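Local coordinates for protein branched-chain alpha-ketoacid decarboxylase (Lactococcus lactis, PDB 2VBF) that probably decarboxylates branched-chain and aromatic alpha-keto acids to aldehydes, using thiamine diphosphate held with a magnesium ion, at residues K220-L225 against S351-I356; T395-Q400 against H446-G451. One frame throughout, in Å; residues are numbered along the deposited sequence.

The two contacts illustrate how a thiamine diphosphate enzyme joins distant chain segments by different means in different domains. Contact 1, which comes first along the chain, sets helix 212-227 of the central domain against the loop that follows helix 343-348; it lies near the periphery, away from the annotated sites. Contact 2 comes later, in series, and pairs strands 394-398 and 445-451 inside the parallel sheet of the C-terminal cofactor-binding domain. The centres of contact 1 and contact 2 are about 37 Å apart and their nearest atoms about 23 Å apart, and they share no sheet. Contact 1 thus packs a loop onto the central domain, while contact 2 brings the end of its sheet to the diphosphate.

Contact 1 (K220-L225 against S351-I356); sequences KIEESL and SELKGI
E222 OE2 meets the loop through several partners at once. A water donates to it over 2.7 Å and accepts from K354 N, while K226, one turn along the same helix, forms a salt bridge with it and also donates to K354 O. The lysine and the water therefore tie the carboxylate to both polar groups of the K354 backbone, although no direct hydrogen bond joins the two segments. The glutamate reaches this position because its chain is fully extended, with CG opposite the backbone N (chi1 -175°).

The aliphatic part of that extended chain has a second use, as a surface for L353. Both leucine methyls, CD1 and CD2, lie 4.1 Å from E222 CB, and CD2 continues along the glutamate to 4.0 Å from OE1. CD1 also leans toward I221, where it comes within 4.3 Å of CG2. Replacing L353 with an alanine would remove both methyls from along E222 and would probably open a gap between the glutamate's methylenes and the loop. Farther along, I356 CD1 touches L225 CD1 at 3.9 Å, and its CG2 branch rests near L225 CB, giving a small buried apolar patch beside the more polar E222 region.

In the central domain, the helix 212-227 packs on the sheet through I221, which meets L300 of strand 298-302 and both I324 and L326 of strand 323-326, whereas L225 turns to F298 and F251, the latter on helix 245-255, the helix that I356 touches at T255.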
loop_
_atom_site.group_PDB
_atom_site.type_symbol
_atom_site.label_atom_id
_atom_site.label_comp_id
_atom_site.label_asym_id
_atom_site.label_seq_id
_atom_site.Cartn_x
_atom_site.Cartn_y
_atom_site.Cartn_z
ATOM N N LYS A 220 -2.500 33.962 31.884
ATOM C CA LYS A 220 -3.944 33.765 31.757
ATOM C C LYS A 220 -4.371 32.353 32.169
ATOM O O LYS A 220 -5.436 32.172 32.769
ATOM C CB LYS A 220 -4.421 34.093 30.339
ATOM C CG LYS A 220 -5.001 35.502 30.201
ATOM C CD LYS A 220 -4.683 36.121 28.846
ATOM C CE LYS A 220 -5.713 37.172 28.441
ATOM N NZ LYS A 220 -5.975 38.181 29.513
ATOM N N ILE A 221 -3.544 31.354 31.862
ATOM C CA ILE A 221 -3.828 29.988 32.306
ATOM C C ILE A 221 -3.765 29.918 33.830
ATOM O O ILE A 221 -4.648 29.348 34.472
ATOM C CB ILE A 221 -2.856 28.962 31.689
ATOM C CG1 ILE A 221 -3.145 28.798 30.194
ATOM C CG2 ILE A 221 -2.959 27.616 32.414
ATOM C CD1 ILE A 221 -2.066 28.039 29.438
ATOM N N GLU A 222 -2.724 30.519 34.401
ATOM C CA GLU A 222 -2.555 30.556 35.851
ATOM C C GLU A 222 -3.740 31.220 36.543
ATOM O O GLU A 222 -4.314 30.660 37.468
ATOM C CB GLU A 222 -1.286 31.308 36.215
ATOM C CG GLU A 222 -0.970 31.280 37.699
ATOM C CD GLU A 222 0.288 32.051 38.034
ATOM O OE1 GLU A 222 0.781 32.805 37.163
ATOM O OE2 GLU A 222 0.770 31.901 39.177
ATOM N N GLU A 223 -4.080 32.423 36.089
ATOM C CA GLU A 223 -5.208 33.183 36.633
ATOM C C GLU A 223 -6.492 32.359 36.558
ATOM O O GLU A 223 -7.223 32.212 37.548
ATOM C CB GLU A 223 -5.355 34.486 35.840
ATOM C CG GLU A 223 -6.543 35.361 36.213
ATOM C CD GLU A 223 -6.660 36.589 35.323
ATOM O OE1 GLU A 223 -6.281 36.512 34.129
ATOM O OE2 GLU A 223 -7.144 37.636 35.816
ATOM N N SER A 224 -6.750 31.805 35.374
ATOM C CA SER A 224 -7.958 31.023 35.148
ATOM C C SER A 224 -8.030 29.801 36.056
ATOM O O SER A 224 -9.085 29.493 36.612
ATOM C CB SER A 224 -8.048 30.597 33.684
ATOM O OG SER A 224 -8.100 31.729 32.838
ATOM N N LEU A 225 -6.906 29.108 36.209
ATOM C CA LEU A 225 -6.879 27.895 37.021
ATOM C C LEU A 225 -7.097 28.197 38.503
ATOM O O LEU A 225 -7.787 27.454 39.189
ATOM C CB LEU A 225 -5.568 27.119 36.818
ATOM C CG LEU A 225 -5.464 26.349 35.502
ATOM C CD1 LEU A 225 -4.040 25.837 35.285
ATOM C CD2 LEU A 225 -6.513 25.204 35.440
ATOM N N SER A 351 4.646 23.689 34.781
ATOM C CA SER A 351 5.119 23.396 36.143
ATOM C C SER A 351 6.021 24.505 36.733
ATOM O O SER A 351 6.497 24.377 37.858
ATOM C CB SER A 351 5.770 22.004 36.227
ATOM O OG SER A 351 4.785 20.993 36.430
ATOM N N GLU A 352 6.241 25.585 35.983
ATOM C CA GLU A 352 6.708 26.849 36.567
ATOM C C GLU A 352 5.594 27.499 37.395
ATOM O O GLU A 352 5.865 28.370 38.232
ATOM C CB GLU A 352 7.108 27.867 35.493
ATOM C CG GLU A 352 8.420 27.622 34.751
ATOM C CD GLU A 352 8.645 28.645 33.634
ATOM O OE1 GLU A 352 8.089 29.770 33.718
ATOM O OE2 GLU A 352 9.379 28.327 32.663
ATOM N N LEU A 353 4.343 27.124 37.114
ATOM C CA LEU A 353 3.200 27.708 37.801
ATOM C C LEU A 353 3.083 27.066 39.168
ATOM O O LEU A 353 3.044 25.838 39.296
ATOM C CB LEU A 353 1.898 27.515 37.014
ATOM C CG LEU A 353 1.873 28.045 35.576
ATOM C CD1 LEU A 353 0.490 27.853 34.980
ATOM C CD2 LEU A 353 2.281 29.510 35.497
ATOM N N LYS A 354 3.036 27.918 40.181
ATOM C CA LYS A 354 2.986 27.494 41.561
ATOM C C LYS A 354 1.663 27.889 42.203
ATOM O O LYS A 354 0.997 28.834 41.775
ATOM C CB LYS A 354 4.148 28.125 42.333
ATOM C CG LYS A 354 5.524 27.666 41.868
ATOM C CD LYS A 354 5.769 26.215 42.254
ATOM C CE LYS A 354 7.009 25.651 41.623
ATOM N NZ LYS A 354 7.187 24.240 42.023
ATOM N N GLY A 355 1.287 27.151 43.236
ATOM C CA GLY A 355 0.156 27.507 44.055
ATOM C C GLY A 355 -1.194 27.090 43.516
ATOM O O GLY A 355 -2.204 27.456 44.092
ATOM N N ILE A 356 -1.206 26.321 42.428
ATOM C CA ILE A 356 -2.452 25.788 41.882
ATOM C C ILE A 356 -2.765 24.466 42.563
ATOM O O ILE A 356 -1.969 23.523 42.498
ATOM C CB ILE A 356 -2.388 25.589 40.346
ATOM C CG1 ILE A 356 -2.094 26.919 39.642
ATOM C CG2 ILE A 356 -3.704 25.004 39.844
ATOM C CD1 ILE A 356 -1.612 26.782 38.210
HETATM O O HOH W 1 3.146 30.729 39.709
#

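Contact 2 (T395-Q400 against H446-G451); sequences TIVAEQ and HLLFIG. With TPP (thiamine diphosphate), chain F.
T395 CB sits squarely over the imidazole of H446, 3.5 Å from the ring centroid and only 10° off the ring normal, a CH-pi contact between neighbours on parallel strands; the threonine's OG1 lies toward CE1 of the ring and its CG2 toward NE2 and CD2. The ring is held in this pose from outside: ND1 is bonded to S444 O and NE2 to S437 OG, while T395 OG1 bonds S444 OG. With H446 CG opposite the carbonyl carbon (chi1 -75°), the ring lies alongside the threonine and also approaches CG2 of V397 obliquely.

Behind this pair, the backbones zip together in parallel register. L447 N donates to T395 O and V397 N to L447 O, both over 2.8 Å; F449 N then bonds V397 O, and E399 N bonds F449 O. These are two adjacent strands of the six-stranded parallel sheet in the C-terminal cofactor-binding domain, whose GDG sequence begins at G451 and continues to D452, a ligand of the magnesium ion. On the face of V397 and L448, V397 CG1 meets L448 CD1 at 3.9 Å under helix 430-440; on the other face, I396 CG2 comes to the edge of the F449 ring, which in turn meets F475 and W383.

At the C-terminal end of the pairing, E399 lies beside I450, with E399 CB 3.9 Å from I450 CG1. The carboxylate's OE1 accepts from T430 OG1 and G428 N, and its OE2 from Q400 N. A water links Q400 O, G451 N and TPP O1A, and G451 CA itself comes within 3.3 Å of that phosphate oxygen, where a side chain would collide with the cofactor.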
loop_
_atom_site.group_PDB
_atom_site.type_symbol
_atom_site.label_atom_id
_atom_site.label_comp_id
_atom_site.label_asym_id
_atom_site.label_seq_id
_atom_site.Cartn_x
_atom_site.Cartn_y
_atom_site.Cartn_z
ATOM N N THR A 395 1.624 -1.436 26.954
ATOM C CA THR A 395 1.076 -0.617 25.881
ATOM C C THR A 395 -0.046 -1.419 25.221
ATOM O O THR A 395 0.186 -2.551 24.763
ATOM C CB THR A 395 2.160 -0.195 24.855
ATOM O OG1 THR A 395 3.176 0.575 25.515
ATOM C CG2 THR A 395 1.548 0.659 23.738
ATOM N N ILE A 396 -1.252 -0.848 25.221
ATOM C CA ILE A 396 -2.414 -1.443 24.550
ATOM C C ILE A 396 -2.542 -0.820 23.166
ATOM O O ILE A 396 -2.580 0.402 23.031
ATOM C CB ILE A 396 -3.721 -1.246 25.346
ATOM C CG1 ILE A 396 -3.710 -2.110 26.622
ATOM C CG2 ILE A 396 -4.933 -1.608 24.483
ATOM C CD1 ILE A 396 -5.050 -2.139 27.381
ATOM N N VAL A 397 -2.594 -1.663 22.143
ATOM C CA VAL A 397 -2.749 -1.192 20.763
ATOM C C VAL A 397 -4.057 -1.778 20.244
ATOM O O VAL A 397 -4.285 -2.989 20.358
ATOM C CB VAL A 397 -1.553 -1.615 19.875
ATOM C CG1 VAL A 397 -1.643 -0.958 18.493
ATOM C CG2 VAL A 397 -0.210 -1.317 20.545
ATOM N N ALA A 398 -4.935 -0.929 19.713
ATOM C CA ALA A 398 -6.288 -1.371 19.338
ATOM C C ALA A 398 -6.735 -0.867 17.965
ATOM O O ALA A 398 -6.770 0.334 17.706
ATOM C CB ALA A 398 -7.294 -0.984 20.395
ATOM N N GLU A 399 -7.105 -1.814 17.110
ATOM C CA GLU A 399 -7.448 -1.523 15.722
ATOM C C GLU A 399 -8.880 -0.996 15.588
ATOM O O GLU A 399 -9.768 -1.358 16.365
ATOM C CB GLU A 399 -7.296 -2.796 14.889
ATOM C CG GLU A 399 -7.480 -2.621 13.371
ATOM C CD GLU A 399 -6.543 -1.577 12.823
ATOM O OE1 GLU A 399 -5.407 -1.937 12.466
ATOM O OE2 GLU A 399 -6.944 -0.397 12.772
ATOM N N GLN A 400 -9.093 -0.142 14.591
ATOM C CA GLN A 400 -10.442 0.291 14.207
ATOM C C GLN A 400 -11.334 -0.942 14.001
ATOM O O GLN A 400 -10.926 -1.914 13.369
ATOM C CB GLN A 400 -10.391 1.158 12.940
ATOM C CG GLN A 400 -9.633 2.484 13.127
ATOM C CD GLN A 400 -10.196 3.310 14.270
ATOM O OE1 GLN A 400 -11.318 3.821 14.194
ATOM N NE2 GLN A 400 -9.419 3.447 15.345
ATOM N N HIS A 446 3.663 -4.998 25.002
ATOM C CA HIS A 446 2.583 -4.633 24.102
ATOM C C HIS A 446 1.526 -5.717 23.983
ATOM O O HIS A 446 1.844 -6.898 23.750
ATOM C CB HIS A 446 3.135 -4.264 22.730
ATOM C CG HIS A 446 3.789 -2.920 22.705
ATOM N ND1 HIS A 446 4.807 -2.576 23.576
ATOM C CD2 HIS A 446 3.576 -1.833 21.924
ATOM C CE1 HIS A 446 5.192 -1.334 23.325
ATOM N NE2 HIS A 446 4.449 -0.855 22.338
ATOM N N LEU A 447 0.284 -5.285 24.150
ATOM C CA LEU A 447 -0.900 -6.092 23.951
ATOM C C LEU A 447 -1.655 -5.513 22.755
ATOM O O LEU A 447 -2.095 -4.363 22.797
ATOM C CB LEU A 447 -1.784 -6.047 25.197
ATOM C CG LEU A 447 -1.355 -6.937 26.377
ATOM C CD1 LEU A 447 -0.032 -6.495 26.994
ATOM C CD2 LEU A 447 -2.449 -6.950 27.413
ATOM N N LEU A 448 -1.759 -6.308 21.686
ATOM C CA LEU A 448 -2.467 -5.928 20.455
ATOM C C LEU A 448 -3.835 -6.580 20.358
ATOM O O LEU A 448 -3.955 -7.789 20.511
ATOM C CB LEU A 448 -1.656 -6.346 19.229
ATOM C CG LEU A 448 -2.303 -6.148 17.853
ATOM C CD1 LEU A 448 -2.554 -4.652 17.590
ATOM C CD2 LEU A 448 -1.462 -6.768 16.761
ATOM N N PHE A 449 -4.838 -5.762 20.060
ATOM C CA PHE A 449 -6.164 -6.229 19.735
ATOM C C PHE A 449 -6.474 -5.783 18.317
ATOM O O PHE A 449 -6.625 -4.583 18.052
ATOM C CB PHE A 449 -7.179 -5.668 20.720
ATOM C CG PHE A 449 -6.909 -6.093 22.145
ATOM C CD1 PHE A 449 -7.424 -7.285 22.632
ATOM C CD2 PHE A 449 -6.094 -5.336 22.963
ATOM C CE1 PHE A 449 -7.153 -7.697 23.927
ATOM C CE2 PHE A 449 -5.823 -5.744 24.262
ATOM C CZ PHE A 449 -6.354 -6.927 24.739
ATOM N N ILE A 450 -6.543 -6.759 17.419
ATOM C CA ILE A 450 -6.785 -6.518 16.001
ATOM C C ILE A 450 -7.854 -7.481 15.476
ATOM O O ILE A 450 -7.888 -8.653 15.857
ATOM C CB ILE A 450 -5.468 -6.613 15.188
ATOM C CG1 ILE A 450 -5.702 -6.192 13.729
ATOM C CG2 ILE A 450 -4.844 -8.020 15.259
ATOM C CD1 ILE A 450 -4.399 -5.972 12.953
ATOM N N GLY A 451 -8.741 -6.976 14.623
ATOM C CA GLY A 451 -9.782 -7.787 14.035
ATOM C C GLY A 451 -9.243 -8.703 12.943
ATOM O O GLY A 451 -8.191 -8.452 12.350
HETATM N "N1'" TPP F . -9.707 0.185 4.300
HETATM C "C2'" TPP F . -8.775 0.817 5.081
HETATM C CM2 TPP F . -7.340 0.831 4.636
HETATM N "N3'" TPP F . -9.176 1.433 6.241
HETATM C "C4'" TPP F . -10.500 1.427 6.627
HETATM N "N4'" TPP F . -10.837 2.044 7.736
HETATM C "C5'" TPP F . -11.454 0.761 5.850
HETATM C "C6'" TPP F . -11.050 0.140 4.676
HETATM C "C7'" TPP F . -12.908 0.704 6.261
HETATM N N3 TPP F . -13.114 -0.098 7.464
HETATM C C2 TPP F . -13.216 0.372 8.761
HETATM S S1 TPP F . -13.454 -0.744 9.907
HETATM C C5 TPP F . -13.481 -1.900 8.770
HETATM C C4 TPP F . -13.291 -1.445 7.465
HETATM C CM4 TPP F . -13.279 -2.313 6.236
HETATM C C6 TPP F . -13.728 -3.326 9.219
HETATM C C7 TPP F . -12.698 -3.873 10.196
HETATM O O7 TPP F . -13.082 -5.199 10.466
HETATM P PA TPP F . -12.355 -6.078 11.580
HETATM O O1A TPP F . -10.867 -5.808 11.609
HETATM O O2A TPP F . -12.668 -7.535 11.292
HETATM O O3A TPP F . -12.979 -5.495 12.953
HETATM P PB TPP F . -14.326 -5.976 13.722
HETATM O O1B TPP F . -15.221 -4.771 13.778
HETATM O O2B TPP F . -13.878 -6.348 15.107
HETATM O O3B TPP F . -14.955 -7.142 13.012
HETATM O O HOH W 2 -10.097 -4.468 13.939
#